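Local coordinates for protein endo-1,4-beta-xylanase C (Paenibacillus barcinonensis, PDB 4XUR) that breaks down xylan as an endo-1,4-beta-xylanase, and in this family 22 carbohydrate-binding domain holds xylotetraose in an aromatic-lined pocket, at residues S56-G61 with T148-S153; E86-Q91 with T157-I162; V92-L97 with Y110-S115. One frame throughout, in Å; residues are numbered along the deposited sequence.

Contact 1 of 3, residues S56-G61 with T148-S153. With XYP (beta-D-xylopyranose), chain D; XYP (beta-D-xylopyranose), chain B.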
loop_
_atom_site.group_PDB
_atom_site.type_symbol
_atom_site.label_atom_id
_atom_site.label_comp_id
_atom_site.label_asym_id
_atom_site.label_seq_id
_atom_site.Cartn_x
_atom_site.Cartn_y
_atom_site.Cartn_z
ATOM N N SER A 56 11.588 4.893 8.277
ATOM C CA SER A 56 12.907 4.439 8.822
ATOM C C SER A 56 12.942 2.900 8.852
ATOM O O SER A 56 13.794 2.298 9.548
ATOM C CB SER A 56 13.134 5.032 10.204
ATOM O OG SER A 56 12.223 4.625 11.187
ATOM N N GLU A 57 12.034 2.280 8.111
ATOM C CA GLU A 57 12.096 0.867 7.816
ATOM C C GLU A 57 11.548 0.626 6.398
ATOM O O GLU A 57 10.813 1.464 5.835
ATOM C CB GLU A 57 11.276 0.052 8.837
ATOM C CG GLU A 57 11.601 0.213 10.308
ATOM C CD GLU A 57 12.943 -0.373 10.750
ATOM O OE1 GLU A 57 13.602 -1.088 9.992
ATOM O OE2 GLU A 57 13.365 -0.055 11.914
ATOM N N THR A 58 11.951 -0.492 5.782
ATOM C CA THR A 58 11.482 -0.812 4.428
ATOM C C THR A 58 9.994 -1.033 4.503
ATOM O O THR A 58 9.278 -0.757 3.541
ATOM C CB THR A 58 12.076 -2.146 3.854
ATOM O OG1 THR A 58 11.735 -3.227 4.739
ATOM C CG2 THR A 58 13.580 -2.064 3.686
ATOM N N TYR A 59 9.545 -1.541 5.661
ATOM C CA TYR A 59 8.133 -1.894 5.844
ATOM C C TYR A 59 7.185 -0.731 6.226
ATOM O O TYR A 59 5.956 -0.951 6.321
ATOM C CB TYR A 59 8.012 -3.068 6.826
ATOM C CG TYR A 59 8.490 -2.835 8.219
ATOM C CD1 TYR A 59 7.700 -2.168 9.150
ATOM C CD2 TYR A 59 9.749 -3.311 8.642
ATOM C CE1 TYR A 59 8.145 -1.962 10.458
ATOM C CE2 TYR A 59 10.192 -3.116 9.961
ATOM C CZ TYR A 59 9.376 -2.445 10.854
ATOM O OH TYR A 59 9.793 -2.233 12.173
ATOM N N HIS A 60 7.723 0.456 6.442
ATOM C CA HIS A 60 6.911 1.665 6.578
ATOM C C HIS A 60 6.270 2.023 5.242
ATOM O O HIS A 60 6.930 2.067 4.207
ATOM C CB HIS A 60 7.758 2.839 7.116
ATOM C CG HIS A 60 8.216 2.644 8.497
ATOM N ND1 HIS A 60 9.114 3.501 9.121
ATOM C CD2 HIS A 60 7.877 1.726 9.420
ATOM C CE1 HIS A 60 9.317 3.078 10.360
ATOM N NE2 HIS A 60 8.577 2.011 10.570
ATOM N N GLY A 61 4.982 2.318 5.282
ATOM C CA GLY A 61 4.202 2.605 4.090
ATOM C C GLY A 61 2.741 2.765 4.395
ATOM O O GLY A 61 2.319 2.469 5.533
ATOM N N THR A 148 8.742 -0.751 0.297
ATOM C CA THR A 148 9.928 -1.152 -0.509
ATOM C C THR A 148 10.370 -2.586 -0.121
ATOM O O THR A 148 9.952 -3.160 0.881
ATOM C CB THR A 148 11.081 -0.139 -0.353
ATOM O OG1 THR A 148 11.283 0.202 1.018
ATOM C CG2 THR A 148 10.729 1.082 -1.064
ATOM N N PRO A 149 11.209 -3.170 -0.970
ATOM C CA PRO A 149 11.543 -4.610 -0.675
ATOM C C PRO A 149 12.159 -4.846 0.691
ATOM O O PRO A 149 12.974 -4.106 1.158
ATOM C CB PRO A 149 12.535 -4.933 -1.804
ATOM C CG PRO A 149 12.119 -4.077 -2.940
ATOM C CD PRO A 149 11.698 -2.768 -2.276
ATOM N N TRP A 150 11.727 -5.935 1.335
ATOM C CA TRP A 150 12.049 -6.283 2.691
ATOM C C TRP A 150 13.503 -6.721 2.985
ATOM O O TRP A 150 14.093 -7.319 2.122
ATOM C CB TRP A 150 11.145 -7.512 2.924
ATOM C CG TRP A 150 11.542 -8.323 3.977
ATOM C CD1 TRP A 150 12.104 -9.609 3.911
ATOM C CD2 TRP A 150 11.443 -7.976 5.326
ATOM N NE1 TRP A 150 12.358 -10.050 5.197
ATOM C CE2 TRP A 150 11.961 -9.061 6.082
ATOM C CE3 TRP A 150 11.014 -6.836 5.985
ATOM C CZ2 TRP A 150 12.007 -9.030 7.461
ATOM C CZ3 TRP A 150 11.065 -6.805 7.306
ATOM C CH2 TRP A 150 11.545 -7.894 8.064
ATOM N N LYS A 151 14.131 -6.436 4.133
ATOM C CA LYS A 151 14.331 -5.101 4.755
ATOM C C LYS A 151 15.876 -4.772 4.926
ATOM O O LYS A 151 16.425 -4.049 4.095
ATOM C CB LYS A 151 13.595 -4.924 6.066
ATOM C CG LYS A 151 13.918 -3.582 6.722
ATOM C CD LYS A 151 13.399 -3.427 8.132
ATOM C CE LYS A 151 13.189 -4.775 8.840
ATOM N NZ LYS A 151 13.368 -4.734 10.333
ATOM N N GLN A 152 16.649 -5.207 5.936
ATOM C CA GLN A 152 16.383 -5.810 7.216
ATOM C C GLN A 152 16.970 -4.730 8.140
ATOM O O GLN A 152 18.033 -4.201 7.794
ATOM C CB GLN A 152 17.233 -7.088 7.336
ATOM C CG GLN A 152 17.073 -8.158 6.232
ATOM C CD GLN A 152 18.442 -8.647 5.702
ATOM O OE1 GLN A 152 19.274 -7.839 5.250
ATOM N NE2 GLN A 152 18.669 -9.959 5.739
ATOM N N SER A 153 16.321 -4.421 9.284
ATOM C CA SER A 153 16.636 -3.217 10.150
ATOM C C SER A 153 18.132 -3.044 10.269
ATOM O O SER A 153 18.688 -1.959 10.030
ATOM C CB SER A 153 16.040 -3.322 11.580
ATOM O OG SER A 153 15.996 -2.066 12.263
HETATM C C1 XYP D . 6.063 -5.030 11.413
HETATM C C2 XYP D . 7.162 -6.043 11.504
HETATM C C3 XYP D . 7.874 -6.232 10.198
HETATM C C4 XYP D . 6.839 -6.495 9.086
HETATM C C5 XYP D . 5.741 -5.442 9.104
HETATM O O2 XYP D . 8.122 -5.610 12.532
HETATM O O3 XYP D . 8.763 -7.341 10.251
HETATM O O4 XYP D . 7.489 -6.453 7.852
HETATM O O5 XYP D . 5.112 -5.416 10.374
HETATM C C1 XYP B . 6.966 -7.357 6.904
HETATM C C2 XYP B . 7.210 -6.854 5.480
HETATM C C3 XYP B . 6.762 -7.865 4.432
HETATM C C4 XYP B . 7.350 -9.256 4.767
HETATM C C5 XYP B . 7.099 -9.630 6.231
HETATM O O2 XYP B . 6.459 -5.666 5.267
HETATM O O3 XYP B . 7.190 -7.485 3.148
HETATM O O4 XYP B . 6.694 -10.208 3.898
HETATM O O5 XYP B . 7.645 -8.646 7.084
#
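K151 lies across T58, its first carbons against the threonine side chain, and continues to the rim of the Y59 ring. The fit is tight at the start, T58 CG2 standing 3.3 Å from K151 CA. Farther out, K151 CE and NZ reach the edge of the tyrosine ring rather than its face, NZ coming to 3.6 Å from Y59 CE2. The lysine gets there because CG points directly opposite the backbone N (chi1 175°) and the chain then bends at chi3. Its ammonium makes a long salt bridge, 3.7 Å from E57 OE1 to K151 NZ; the same carboxylate has weak contacts with S153 OG. E57 CB lies over the Y59 face turned from the sugar, toward its rim, and the bend at chi2 carries the carboxylate to K151 and S153.

Aromatic platforms lining a glycan site are a recurring device of carbohydrate-binding modules, and here both loops supply one. A xylose ring sits over the centre of the other Y59 face, its C3 3.7 Å above the plane. W150 offers a face to the next xylose, with that sugar's O5 offset toward the indole rim, while K151 CB presses on the reverse side. The two platforms touch where the edge of W150 faces Y59, CZ3 lying 4.0 Å from Y59 CD2.

Behind the platforms the backbone is pinned by T148 N, which donates to T58 O at 3.3 Å, with the donor 19° out of the carbonyl plane. T58 OG1, by contrast, is buried without a polar partner in the model. A type I turn from E57 to H60 presents Y59, whose carbonyl is bound by R31, another pocket residue. T148 OG1 is tied to D160 O and R55, fixing the root of the loop that follows strand 139-147.

Contact 2 of 3, residues E86-Q91 with T157-I162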
loop_
_atom_site.group_PDB
_atom_site.type_symbol
_atom_site.label_atom_id
_atom_site.label_comp_id
_atom_site.label_asym_id
_atom_site.label_seq_id
_atom_site.Cartn_x
_atom_site.Cartn_y
_atom_site.Cartn_z
ATOM N N GLU A 86 12.664 11.796 -4.937
ATOM C CA GLU A 86 14.005 12.041 -4.396
ATOM C C GLU A 86 14.821 10.770 -4.231
ATOM O O GLU A 86 14.289 9.690 -4.042
ATOM C CB GLU A 86 13.926 12.875 -3.109
ATOM C CG GLU A 86 13.388 12.174 -1.901
ATOM C CD GLU A 86 13.388 13.044 -0.664
ATOM O OE1 GLU A 86 12.741 14.122 -0.674
ATOM O OE2 GLU A 86 14.017 12.628 0.326
ATOM N N GLY A 87 16.136 10.882 -4.295
ATOM C CA GLY A 87 17.005 9.745 -4.048
ATOM C C GLY A 87 17.503 9.047 -5.327
ATOM O O GLY A 87 17.906 9.727 -6.274
ATOM N N PRO A 88 17.434 7.703 -5.386
ATOM C CA PRO A 88 18.050 6.991 -6.473
ATOM C C PRO A 88 17.329 7.231 -7.782
ATOM O O PRO A 88 16.261 7.868 -7.810
ATOM C CB PRO A 88 17.903 5.517 -6.075
ATOM C CG PRO A 88 16.662 5.503 -5.198
ATOM C CD PRO A 88 16.748 6.804 -4.440
ATOM N N ALA A 89 17.925 6.732 -8.845
ATOM C CA ALA A 89 17.417 6.902 -10.225
ATOM C C ALA A 89 16.235 5.964 -10.509
ATOM O O ALA A 89 15.328 6.320 -11.233
ATOM C CB ALA A 89 18.576 6.595 -11.205
ATOM N N THR A 90 16.292 4.769 -9.927
ATOM C CA THR A 90 15.175 3.820 -9.935
ATOM C C THR A 90 14.979 3.207 -8.541
ATOM O O THR A 90 15.927 3.110 -7.736
ATOM C CB THR A 90 15.391 2.661 -10.939
ATOM O OG1 THR A 90 16.390 1.748 -10.453
ATOM C CG2 THR A 90 15.752 3.206 -12.276
ATOM N N GLN A 91 13.736 2.724 -8.263
ATOM C CA GLN A 91 13.509 2.010 -7.023
ATOM C C GLN A 91 12.242 1.082 -7.210
ATOM O O GLN A 91 11.296 1.494 -7.826
ATOM C CB GLN A 91 13.298 3.019 -5.888
ATOM C CG GLN A 91 12.876 2.444 -4.525
ATOM C CD GLN A 91 13.918 1.533 -3.923
ATOM O OE1 GLN A 91 15.057 1.961 -3.717
ATOM N NE2 GLN A 91 13.543 0.282 -3.613
ATOM N N THR A 157 18.812 1.020 4.458
ATOM C CA THR A 157 19.605 2.180 3.969
ATOM C C THR A 157 18.710 3.388 3.657
ATOM O O THR A 157 17.506 3.327 3.773
ATOM C CB THR A 157 20.319 1.826 2.661
ATOM O OG1 THR A 157 19.328 1.543 1.669
ATOM C CG2 THR A 157 21.164 0.605 2.840
ATOM N N GLU A 158 19.345 4.480 3.302
ATOM C CA GLU A 158 18.658 5.657 2.767
ATOM C C GLU A 158 17.770 5.419 1.569
ATOM O O GLU A 158 16.611 5.929 1.535
ATOM C CB GLU A 158 19.704 6.641 2.318
ATOM C CG GLU A 158 19.154 7.791 1.426
ATOM C CD GLU A 158 20.029 9.008 1.410
ATOM O OE1 GLU A 158 19.521 10.082 0.967
ATOM O OE2 GLU A 158 21.183 8.966 1.865
ATOM N N THR A 159 18.286 4.736 0.560
ATOM C CA THR A 159 17.597 4.507 -0.705
ATOM C C THR A 159 16.341 3.670 -0.463
ATOM O O THR A 159 15.326 3.838 -1.139
ATOM C CB THR A 159 18.504 3.777 -1.728
ATOM O OG1 THR A 159 19.224 2.715 -1.087
ATOM C CG2 THR A 159 19.525 4.721 -2.309
ATOM N N ASP A 160 16.418 2.767 0.504
ATOM C CA ASP A 160 15.276 1.939 0.904
ATOM C C ASP A 160 14.126 2.708 1.515
ATOM O O ASP A 160 12.943 2.277 1.401
ATOM C CB ASP A 160 15.696 0.909 1.982
ATOM C CG ASP A 160 16.605 -0.159 1.451
ATOM O OD1 ASP A 160 16.424 -0.710 0.333
ATOM O OD2 ASP A 160 17.531 -0.494 2.217
ATOM N N THR A 161 14.420 3.840 2.172
ATOM C CA THR A 161 13.445 4.508 3.035
ATOM C C THR A 161 12.989 5.848 2.499
ATOM O O THR A 161 12.567 6.723 3.259
ATOM C CB THR A 161 13.929 4.604 4.513
ATOM O OG1 THR A 161 15.175 5.287 4.545
ATOM C CG2 THR A 161 14.028 3.240 5.168
ATOM N N ILE A 162 13.156 6.052 1.196
ATOM C CA ILE A 162 12.725 7.256 0.598
ATOM C C ILE A 162 11.212 7.471 0.732
ATOM O O ILE A 162 10.435 6.497 0.756
ATOM C CB ILE A 162 13.083 7.350 -0.924
ATOM C CG1 ILE A 162 12.562 6.126 -1.668
ATOM C CG2 ILE A 162 14.570 7.541 -1.103
ATOM C CD1 ILE A 162 11.944 6.499 -2.980
#
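I162 sets its CG1 branch between its own backbone N and carbonyl carbon (chi1 54°), an arrangement that swings CG2 opposite the carbonyl and onto the turn formed by E86, G87 and P88. Q91 completes the pairing from the start of its strand: chi1 173° sets Q91 CG opposite the backbone N and 4.4 Å from I162 CD1, and the bend at chi2 then turns the amide end toward T159.

The resulting contact is mostly hydrocarbon, and modest in extent. T159 CG2 lies over one face of the pyrrolidine ring, about equally far from CB, CG and CD, while I162 CG2 meets it at the CD edge, 4.1 Å from P88 CD. I162 CG2 is also 3.7 Å from E86 O, a carbonyl buried here with no polar partner in the model. At G87 the chain adopts backbone angles (phi 98°) that are readily available only to glycine.

Polar order is instead found inside the 157-162 loop, where it fixes the shape that carries T159 and I162. D160 OD2 accepts T157 N at 3.0 Å on its anti side and T157 OG1 at 2.8 Å from above the carboxylate plane. T159 OG1 donates to T157 OG1, which tethers the threonine whose methyl packs on P88.

This surface contact joins the turn leading into strand 90-101 to the loop before strand 164-173. R55 hydrogen-bonds to both D160 O and I162 O, while backbone bonds from A89 and Q91 to K120 and L118 tie the other segment to the end of strand 109-119 and the residue beyond it.

Contact 3 of 3, residues V92-L97 with Y110-S115. With XYP (beta-D-xylopyranose), chain B; XYP (beta-D-xylopyranose), chain D; XYP (beta-D-xylopyranose), chain C.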
loop_
_atom_site.group_PDB
_atom_site.type_symbol
_atom_site.label_atom_id
_atom_site.label_comp_id
_atom_site.label_asym_id
_atom_site.label_seq_id
_atom_site.Cartn_x
_atom_site.Cartn_y
_atom_site.Cartn_z
ATOM N N VAL A 92 12.314 -0.096 -6.616
ATOM C CA VAL A 92 11.188 -1.044 -6.611
ATOM C C VAL A 92 10.195 -0.597 -5.546
ATOM O O VAL A 92 10.593 -0.255 -4.423
ATOM C CB VAL A 92 11.683 -2.476 -6.249
ATOM C CG1 VAL A 92 10.511 -3.393 -6.061
ATOM C CG2 VAL A 92 12.679 -2.931 -7.346
ATOM N N ILE A 93 8.914 -0.655 -5.865
ATOM C CA ILE A 93 7.868 -0.509 -4.810
ATOM C C ILE A 93 6.988 -1.759 -4.883
ATOM O O ILE A 93 6.687 -2.226 -5.947
ATOM C CB ILE A 93 7.028 0.763 -5.016
ATOM C CG1 ILE A 93 7.842 2.000 -4.657
ATOM C CG2 ILE A 93 5.814 0.773 -4.102
ATOM C CD1 ILE A 93 8.066 2.225 -3.167
ATOM N N ASN A 94 6.585 -2.253 -3.728
ATOM C CA ASN A 94 5.824 -3.495 -3.666
ATOM C C ASN A 94 4.423 -3.157 -3.215
ATOM O O ASN A 94 4.209 -2.254 -2.382
ATOM C CB ASN A 94 6.472 -4.445 -2.615
ATOM C CG ASN A 94 7.801 -5.040 -3.089
ATOM O OD1 ASN A 94 8.217 -4.841 -4.241
ATOM N ND2 ASN A 94 8.484 -5.750 -2.201
ATOM N N GLY A 95 3.440 -3.854 -3.763
ATOM C CA GLY A 95 2.100 -3.890 -3.109
ATOM C C GLY A 95 2.013 -5.166 -2.279
ATOM O O GLY A 95 2.359 -6.249 -2.759
ATOM N N SER A 96 1.546 -5.032 -1.030
ATOM C CA SER A 96 1.472 -6.154 -0.083
ATOM C C SER A 96 0.156 -6.214 0.680
ATOM O O SER A 96 -0.611 -5.242 0.734
ATOM C CB SER A 96 2.628 -6.085 0.878
ATOM O OG SER A 96 3.865 -6.158 0.231
ATOM N N LEU A 97 -0.098 -7.378 1.276
ATOM C CA LEU A 97 -1.224 -7.618 2.090
ATOM C C LEU A 97 -0.759 -7.924 3.477
ATOM O O LEU A 97 0.094 -8.790 3.634
ATOM C CB LEU A 97 -2.093 -8.778 1.568
ATOM C CG LEU A 97 -2.581 -8.698 0.129
ATOM C CD1 LEU A 97 -3.326 -9.986 -0.157
ATOM C CD2 LEU A 97 -3.426 -7.466 -0.111
ATOM N N TYR A 110 2.090 -11.628 6.156
ATOM C CA TYR A 110 2.336 -10.650 5.083
ATOM C C TYR A 110 2.649 -11.372 3.797
ATOM O O TYR A 110 3.383 -12.375 3.801
ATOM C CB TYR A 110 3.488 -9.691 5.464
ATOM C CG TYR A 110 3.461 -9.300 6.982
ATOM C CD1 TYR A 110 2.719 -8.228 7.447
ATOM C CD2 TYR A 110 4.240 -10.003 7.930
ATOM C CE1 TYR A 110 2.689 -7.897 8.804
ATOM C CE2 TYR A 110 4.225 -9.678 9.252
ATOM C CZ TYR A 110 3.460 -8.623 9.704
ATOM O OH TYR A 110 3.481 -8.305 11.078
ATOM N N ALA A 111 2.181 -10.826 2.700
ATOM C CA ALA A 111 2.425 -11.355 1.338
ATOM C C ALA A 111 2.481 -10.216 0.359
ATOM O O ALA A 111 1.639 -9.344 0.382
ATOM C CB ALA A 111 1.321 -12.241 0.963
ATOM N N MET A 112 3.503 -10.238 -0.518
ATOM C CA MET A 112 3.552 -9.365 -1.683
ATOM C C MET A 112 2.686 -9.923 -2.802
ATOM O O MET A 112 2.895 -11.057 -3.227
ATOM C CB MET A 112 4.999 -9.248 -2.195
ATOM C CG MET A 112 5.249 -8.094 -3.143
ATOM S SD MET A 112 6.711 -8.402 -4.162
ATOM C CE MET A 112 7.899 -8.773 -2.906
ATOM N N PHE A 113 1.787 -9.110 -3.311
ATOM C CA PHE A 113 0.994 -9.431 -4.439
ATOM C C PHE A 113 1.479 -8.806 -5.754
ATOM O O PHE A 113 1.094 -9.308 -6.872
ATOM C CB PHE A 113 -0.505 -9.092 -4.177
ATOM C CG PHE A 113 -0.806 -7.612 -4.082
ATOM C CD1 PHE A 113 -0.972 -6.830 -5.225
ATOM C CD2 PHE A 113 -0.945 -7.019 -2.845
ATOM C CE1 PHE A 113 -1.276 -5.470 -5.106
ATOM C CE2 PHE A 113 -1.265 -5.668 -2.726
ATOM C CZ PHE A 113 -1.456 -4.907 -3.851
ATOM N N ALA A 114 2.307 -7.787 -5.701
ATOM C CA ALA A 114 2.846 -7.204 -6.898
ATOM C C ALA A 114 4.021 -6.261 -6.593
ATOM O O ALA A 114 4.159 -5.779 -5.475
ATOM C CB ALA A 114 1.766 -6.436 -7.655
ATOM N N SER A 115 4.821 -6.015 -7.639
ATOM C CA SER A 115 6.063 -5.251 -7.577
ATOM C C SER A 115 6.348 -4.661 -8.927
ATOM O O SER A 115 6.176 -5.365 -9.921
ATOM C CB SER A 115 7.201 -6.180 -7.228
ATOM O OG SER A 115 8.471 -5.507 -7.267
HETATM C C1 XYP B . 6.966 -7.357 6.904
HETATM C C2 XYP B . 7.210 -6.854 5.480
HETATM C C3 XYP B . 6.762 -7.865 4.432
HETATM C C4 XYP B . 7.350 -9.256 4.767
HETATM C C5 XYP B . 7.099 -9.630 6.231
HETATM O O2 XYP B . 6.459 -5.666 5.267
HETATM O O3 XYP B . 7.190 -7.485 3.148
HETATM O O4 XYP B . 6.694 -10.208 3.898
HETATM O O5 XYP B . 7.645 -8.646 7.084
HETATM C C1 XYP D . 6.063 -5.030 11.413
HETATM C C2 XYP D . 7.162 -6.043 11.504
HETATM C C3 XYP D . 7.874 -6.232 10.198
HETATM C C4 XYP D . 6.839 -6.495 9.086
HETATM C C5 XYP D . 5.741 -5.442 9.104
HETATM O O2 XYP D . 8.122 -5.610 12.532
HETATM O O3 XYP D . 8.763 -7.341 10.251
HETATM O O4 XYP D . 7.489 -6.453 7.852
HETATM O O5 XYP D . 5.112 -5.416 10.374
HETATM C C1 XYP C . 7.509 -11.401 3.692
HETATM C C2 XYP C . 6.629 -12.538 3.163
HETATM C C3 XYP C . 7.488 -13.686 2.756
HETATM C C4 XYP C . 8.651 -13.262 1.852
HETATM C C5 XYP C . 9.401 -12.073 2.484
HETATM O O2 XYP C . 5.720 -12.931 4.166
HETATM O O3 XYP C . 6.685 -14.644 2.036
HETATM O O4 XYP C . 9.548 -14.348 1.673
HETATM O O5 XYP C . 8.534 -11.006 2.721
#
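G95 faces both F113 and A114, and the backbone bonds record the resulting classic beta bulge. G95 N donates to A114 O at 2.7 Å, while G95 O receives F113 N at 3.0 Å and, more weakly, A114 N. Beyond the bulge the regular antiparallel pattern resumes between L97 and A111: L97 N reaches A111 O at 2.8 Å, almost in line with the carbonyl, and A111 N returns to L97 O at 3.1 Å. The short strand segments run at 137° to each other, so the pair is strongly twisted.

Polar side-chain contact is concentrated at N94, whose OD1 accepts S115 OG at 3.1 Å. The methionine chain of M112 packs against the same amide, with SD and CE beside its carbon and nitrogen.

Aromatic packing occupies the other face of the sheet. F113 has CG held between its backbone N and carbonyl carbon (chi1 69°), folding the ring back over the glycine; G95 CA is 4.1 Å from the ring centroid, a CH-pi contact over the face. L97 CD2 then meets F113 CD2, the two side chains crossing at about a right angle, and I130 of strand 124-131 packs on both.

Sugar contact belongs to Y110. Two consecutive xyloses lie over one face of its ring, with Y110 CD2 3.3 Å from C5 of the chain B xylose. Its carbonyl also accepts O2 of the chain C xylose, modelled so short that the exact length is doubtful. S96 OG holds E147 OE2, a second-shell bond to a glutamate whose OE1 binds xylose. Such a twisted antiparallel sheet, with sugar binders along one face and apolar packing beneath, is characteristic of the beta-sandwich carbohydrate-binding module.

How the contacts relate
The three contacts grade from the middle of the domain to its surface. Contact 3 lies nearest the chain centre and relies on repeated backbone bonding, contact 2 is a surface junction of methyl groups, and contact 1, partly buried, mixes close side-chain packing with a long salt bridge and aromatic sugar platforms. Contacts 2 and 3 share strand 90-101, whereas contacts 1 and 2 share the connection between strands 139-147 and 164-173, and T148 OG1 meets D160 O between them. P149 of contact 1 also packs on V92 and N94. Contacts 1 and 3 address the same two xyloses, Y59 and Y110 flanking the chain D sugar from opposite sides; contact 2 stands apart from the glycan.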